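Local coordinates for protein TudS (Uncultured bacterium, PDB 6Z92) that probably removes the sulfur from 2-thiouracil with the help of a bound iron-sulfur cluster, at residues Ala95-Gly100 and Lys124-Leu129; Phe42-Ala47 and Ser101-Ser106. All coordinates share one frame; numbering follows the deposited sequence.

Contacts 1 and 2 interlock along the chain: the loop 101-106 of contact 2 follows directly on 95-100 of contact 1, and helix residues 124-129 then fold back against both. Their centres lie about 7 Å apart. The start of that helix probably hydrogen-bonds to the loop, Lys124 N to Pro102 O and Thr125 N to Ser103 O, each at 2.9 Å, while Thr126 OG1 bonds to Gly105 O at 3.1 Å. Contact 2 holds the iron-sulfur cluster itself, with Cys43 and Cys104 each binding an iron. The Leu97 packing of contact 1 lies a layer behind, its side chain about 6 Å from the cluster and touching Cys104, though Lys98 of the same segment touches the cluster.

Contact 1 of 2, residues Ala95-Gly100 and Lys124-Leu129; sequences ALLKEG and KTTALL
Leu97 reaches helix 124-131 with one methyl, CD1, which sits 3.3 Å from Thr126 OG1. The two side chains pass flank to flank, pointing opposite ways; the threonine hydroxyl is hydrogen-bonded to Gly105 O, and its approach to the methyl is a van der Waals contact. With CG anti to the carbonyl carbon (chi1 -53°), Leu97 can also bring CD1 to 4.2 Å from Leu129 CD2. That same Leu129 methyl rests 3.9 Å from Ala95 CB, bridging two residues of the strand side, while Thr125 adds its CG2 at 4.2 Å from Leu97 CD1. Everything that touches is buried and, apart from the Thr126 hydroxyl, apolar; Val136 packs on Ala95, Leu97, Thr126 and Leu129 alike. Farther along, the chain turns away from the helix: Lys98 forms a salt bridge with Glu139, and the partly exposed Glu99 is anchored through OE1 to the N-H groups of Gly100, Ser106, Gly107 and Arg108. The far side of the helix, at Ala127 and Leu128, is likewise partly exposed. Helix 124-131 joins the adjacent parallel strands 94-96 and 135-137 in a beta-alpha-beta crossover, with the hairpin 108-110/118-120 inserted before the helix.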
loop_
_atom_site.group_PDB
_atom_site.type_symbol
_atom_site.label_atom_id
_atom_site.label_comp_id
_atom_site.label_asym_id
_atom_site.label_seq_id
_atom_site.Cartn_x
_atom_site.Cartn_y
_atom_site.Cartn_z
ATOM N N ALA A 95 -7.696 5.455 0.709
ATOM C CA ALA A 95 -6.858 4.313 0.396
ATOM C C ALA A 95 -6.831 3.331 1.552
ATOM O O ALA A 95 -6.790 3.747 2.709
ATOM C CB ALA A 95 -5.445 4.779 0.082
ATOM N N LEU A 96 -6.863 2.032 1.255
ATOM C CA LEU A 96 -6.773 0.983 2.272
ATOM C C LEU A 96 -5.484 0.235 1.956
ATOM O O LEU A 96 -5.451 -0.585 1.038
ATOM C CB LEU A 96 -7.989 0.031 2.200
ATOM C CG LEU A 96 -7.928 -1.232 3.064
ATOM C CD1 LEU A 96 -7.616 -0.912 4.516
ATOM C CD2 LEU A 96 -9.197 -2.035 2.920
ATOM N N LEU A 97 -4.409 0.567 2.665
ATOM C CA LEU A 97 -3.102 0.003 2.370
ATOM C C LEU A 97 -2.525 -0.850 3.492
ATOM O O LEU A 97 -2.752 -0.573 4.662
ATOM C CB LEU A 97 -2.119 1.122 1.952
ATOM C CG LEU A 97 -2.577 2.050 0.822
ATOM C CD1 LEU A 97 -1.516 3.095 0.516
ATOM C CD2 LEU A 97 -2.895 1.269 -0.453
ATOM N N LYS A 98 -1.744 -1.869 3.117
ATOM C CA LYS A 98 -1.085 -2.823 4.002
ATOM C C LYS A 98 -0.052 -2.193 4.977
ATOM O O LYS A 98 0.926 -1.586 4.560
ATOM C CB LYS A 98 -0.419 -3.903 3.146
ATOM C CG LYS A 98 0.310 -4.966 3.951
ATOM C CD LYS A 98 -0.654 -5.875 4.717
ATOM C CE LYS A 98 0.050 -6.642 5.796
ATOM N NZ LYS A 98 0.350 -5.800 6.994
ATOM N N GLU A 99 -0.254 -2.374 6.274
ATOM C CA GLU A 99 0.642 -1.864 7.308
ATOM C C GLU A 99 2.049 -2.511 7.304
ATOM O O GLU A 99 2.197 -3.680 6.935
ATOM C CB GLU A 99 -0.025 -2.052 8.674
ATOM C CG GLU A 99 0.659 -1.325 9.820
ATOM C CD GLU A 99 0.762 0.172 9.620
ATOM O OE1 GLU A 99 1.666 0.608 8.867
ATOM O OE2 GLU A 99 -0.039 0.915 10.234
ATOM N N GLY A 100 3.064 -1.719 7.687
ATOM C CA GLY A 100 4.459 -2.139 7.814
ATOM C C GLY A 100 5.280 -2.140 6.536
ATOM O O GLY A 100 6.504 -2.309 6.577
ATOM N N LYS A 124 6.340 4.717 0.814
ATOM C CA LYS A 124 6.419 5.713 -0.258
ATOM C C LYS A 124 5.080 6.020 -0.932
ATOM O O LYS A 124 4.838 7.179 -1.292
ATOM C CB LYS A 124 7.474 5.327 -1.312
ATOM C CG LYS A 124 8.826 5.021 -0.706
ATOM C CD LYS A 124 9.941 5.677 -1.490
ATOM C CE LYS A 124 9.968 7.167 -1.314
ATOM N NZ LYS A 124 11.016 7.780 -2.155
ATOM N N THR A 125 4.226 5.002 -1.122
ATOM C CA THR A 125 2.933 5.231 -1.766
ATOM C C THR A 125 2.049 6.051 -0.842
ATOM O O THR A 125 1.446 7.027 -1.273
ATOM C CB THR A 125 2.279 3.895 -2.184
ATOM O OG1 THR A 125 3.127 3.243 -3.130
ATOM C CG2 THR A 125 0.884 4.078 -2.781
ATOM N N THR A 126 1.974 5.646 0.436
ATOM C CA THR A 126 1.167 6.305 1.457
ATOM C C THR A 126 1.570 7.775 1.596
ATOM O O THR A 126 0.715 8.664 1.580
ATOM C CB THR A 126 1.332 5.553 2.789
ATOM O OG1 THR A 126 0.746 4.266 2.675
ATOM C CG2 THR A 126 0.723 6.308 3.963
ATOM N N ALA A 127 2.884 8.025 1.669
ATOM C CA ALA A 127 3.438 9.361 1.780
ATOM C C ALA A 127 3.007 10.241 0.601
ATOM O O ALA A 127 2.561 11.366 0.817
ATOM C CB ALA A 127 4.956 9.290 1.876
ATOM N N LEU A 128 3.063 9.702 -0.623
ATOM C CA LEU A 128 2.637 10.444 -1.799
ATOM C C LEU A 128 1.126 10.710 -1.821
ATOM O O LEU A 128 0.686 11.835 -2.081
ATOM C CB LEU A 128 3.095 9.748 -3.081
ATOM C CG LEU A 128 2.826 10.552 -4.348
ATOM C CD1 LEU A 128 3.618 11.827 -4.366
ATOM C CD2 LEU A 128 3.115 9.737 -5.575
ATOM N N LEU A 129 0.341 9.682 -1.537
ATOM C CA LEU A 129 -1.105 9.796 -1.494
ATOM C C LEU A 129 -1.572 10.843 -0.456
ATOM O O LEU A 129 -2.354 11.734 -0.800
ATOM C CB LEU A 129 -1.720 8.410 -1.225
ATOM C CG LEU A 129 -2.337 7.637 -2.420
ATOM C CD1 LEU A 129 -1.519 7.767 -3.695
ATOM C CD2 LEU A 129 -2.510 6.187 -2.077
#

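Contact 2 of 2, residues Phe42-Ala47 and Ser101-Ser106; sequences FCPEVA and SPSCGS. With SF4 (iron/sulfur cluster), chain C; EDO (1,2-ethanediol), chain D.
Pro44 and Glu45 pack directly on Ser103 and Cys104 beside an iron-sulfur cluster, at a site where the N-terminus of a short helix meets a loop and each side supplies a cysteine ligand. Phe42 closes strand 39-42, and its carbonyl oxygen lies near the cluster sulfide S1. Cys43 follows as N-cap of helix 44-47. Its SG stands anti to the backbone N (chi1 176°), where it binds the iron FE3 at 2.3 Å and also accepts the capping bond from Val46 N at 3.5 Å, so one sulfur ties the metal to the helix start. Pro44 CD is 3.9 Å from Cys104 SG, which in turn binds the iron FE4 at 2.4 Å, while Pro44 CB reaches Ser103 OG. The extended side chain of Glu45 runs along the sulfide S2 to a busy carboxylate. Ser103 OG donates to Glu45 OE2 at 2.9 Å, on the anti lone pair, and the ethanediol hydroxyl O1 donates to the same oxygen at 2.6 Å; OE1 is held in a salt bridge by Arg54. The ethanediol, probably from the crystallisation liquor, binds the iron FE1 through its other hydroxyl, O2, at 2.1 Å, a ligand position where the substrate sulfur probably binds. Ser101 OG hydrogen-bonds to ethanediol O1, and two backbone groups fix its own place: the bond from Ser103 N makes an ST turn, and the one from Cys104 N, almost perfectly straight at 179° and 3.0 Å long, an ST motif.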
loop_
_atom_site.group_PDB
_atom_site.type_symbol
_atom_site.label_atom_id
_atom_site.label_comp_id
_atom_site.label_asym_id
_atom_site.label_seq_id
_atom_site.Cartn_x
_atom_site.Cartn_y
_atom_site.Cartn_z
ATOM N N PHE A 42 -4.647 -2.667 -6.161
ATOM C CA PHE A 42 -3.439 -2.036 -6.652
ATOM C C PHE A 42 -2.216 -2.474 -5.862
ATOM O O PHE A 42 -2.249 -2.489 -4.636
ATOM C CB PHE A 42 -3.568 -0.491 -6.598
ATOM C CG PHE A 42 -2.439 0.220 -7.314
ATOM C CD1 PHE A 42 -1.347 0.704 -6.613
ATOM C CD2 PHE A 42 -2.434 0.333 -8.689
ATOM C CE1 PHE A 42 -0.286 1.283 -7.273
ATOM C CE2 PHE A 42 -1.382 0.934 -9.341
ATOM C CZ PHE A 42 -0.311 1.392 -8.630
ATOM N N CYS A 43 -1.131 -2.807 -6.560
ATOM C CA CYS A 43 0.122 -3.114 -5.903
ATOM C C CYS A 43 1.178 -2.164 -6.424
ATOM O O CYS A 43 1.592 -2.302 -7.560
ATOM C CB CYS A 43 0.536 -4.573 -6.088
ATOM S SG CYS A 43 2.149 -4.963 -5.364
ATOM N N PRO A 44 1.649 -1.220 -5.611
ATOM C CA PRO A 44 2.716 -0.316 -6.053
ATOM C C PRO A 44 4.004 -0.972 -6.549
ATOM O O PRO A 44 4.617 -0.461 -7.480
ATOM C CB PRO A 44 3.003 0.519 -4.799
ATOM C CG PRO A 44 1.757 0.493 -4.043
ATOM C CD PRO A 44 1.239 -0.912 -4.230
ATOM N N GLU A 45 4.440 -2.055 -5.919
ATOM C CA GLU A 45 5.698 -2.696 -6.277
ATOM C C GLU A 45 5.609 -3.434 -7.592
ATOM O O GLU A 45 6.502 -3.302 -8.433
ATOM C CB GLU A 45 6.201 -3.564 -5.131
ATOM C CG GLU A 45 6.648 -2.675 -3.991
ATOM C CD GLU A 45 6.887 -3.375 -2.676
ATOM O OE1 GLU A 45 7.371 -4.525 -2.715
ATOM O OE2 GLU A 45 6.613 -2.777 -1.608
ATOM N N VAL A 46 4.496 -4.135 -7.818
ATOM C CA VAL A 46 4.286 -4.822 -9.091
ATOM C C VAL A 46 4.008 -3.790 -10.203
ATOM O O VAL A 46 4.541 -3.922 -11.307
ATOM C CB VAL A 46 3.183 -5.899 -8.973
ATOM C CG1 VAL A 46 2.768 -6.399 -10.331
ATOM C CG2 VAL A 46 3.645 -7.058 -8.099
ATOM N N ALA A 47 3.247 -2.704 -9.891
ATOM C CA ALA A 47 3.012 -1.623 -10.867
ATOM C C ALA A 47 4.330 -0.905 -11.227
ATOM O O ALA A 47 4.521 -0.506 -12.364
ATOM C CB ALA A 47 2.006 -0.610 -10.329
ATOM N N SER A 101 4.606 -1.972 5.392
ATOM C CA SER A 101 5.208 -2.048 4.067
ATOM C C SER A 101 6.022 -0.780 3.694
ATOM O O SER A 101 5.595 0.354 3.966
ATOM C CB SER A 101 4.114 -2.344 3.037
ATOM O OG SER A 101 4.495 -2.081 1.698
ATOM N N PRO A 102 7.184 -0.965 3.036
ATOM C CA PRO A 102 7.936 0.200 2.568
ATOM C C PRO A 102 7.198 0.982 1.455
ATOM O O PRO A 102 7.618 2.078 1.084
ATOM C CB PRO A 102 9.261 -0.397 2.090
ATOM C CG PRO A 102 8.937 -1.823 1.704
ATOM C CD PRO A 102 7.795 -2.245 2.600
ATOM N N SER A 103 6.072 0.441 0.958
ATOM C CA SER A 103 5.214 1.043 -0.048
ATOM C C SER A 103 3.890 1.500 0.608
ATOM O O SER A 103 3.544 2.677 0.539
ATOM C CB SER A 103 4.880 0.013 -1.132
ATOM O OG SER A 103 5.816 -0.031 -2.190
ATOM N N CYS A 104 3.180 0.559 1.277
ATOM C CA CYS A 104 1.831 0.713 1.801
ATOM C C CYS A 104 1.701 1.038 3.311
ATOM O O CYS A 104 0.594 1.352 3.771
ATOM C CB CYS A 104 1.024 -0.532 1.444
ATOM S SG CYS A 104 0.944 -0.877 -0.331
ATOM N N GLY A 105 2.791 0.932 4.076
ATOM C CA GLY A 105 2.767 1.225 5.511
ATOM C C GLY A 105 2.261 2.620 5.813
ATOM O O GLY A 105 2.615 3.550 5.093
ATOM N N SER A 106 1.383 2.791 6.817
ATOM C CA SER A 106 0.843 4.128 7.106
ATOM C C SER A 106 1.141 4.615 8.520
ATOM O O SER A 106 1.224 5.819 8.735
ATOM C CB SER A 106 -0.648 4.205 6.784
ATOM O OG SER A 106 -1.350 3.078 7.275
HETATM FE FE1 SF4 C . 3.514 -5.146 -0.926
HETATM FE FE2 SF4 C . 0.744 -5.540 -0.700
HETATM FE FE3 SF4 C . 1.880 -4.784 -3.098
HETATM FE FE4 SF4 C . 1.781 -3.006 -0.967
HETATM S S1 SF4 C . -0.020 -3.927 -2.139
HETATM S S2 SF4 C . 3.596 -3.400 -2.376
HETATM S S3 SF4 C . 2.141 -4.410 0.787
HETATM S S4 SF4 C . 2.216 -6.759 -2.000
HETATM C C1 EDO D . 6.096 -5.501 0.994
HETATM O O1 EDO D . 5.816 -4.249 0.348
HETATM C C2 EDO D . 5.989 -6.703 0.108
HETATM O O2 EDO D . 4.662 -6.874 -0.349
#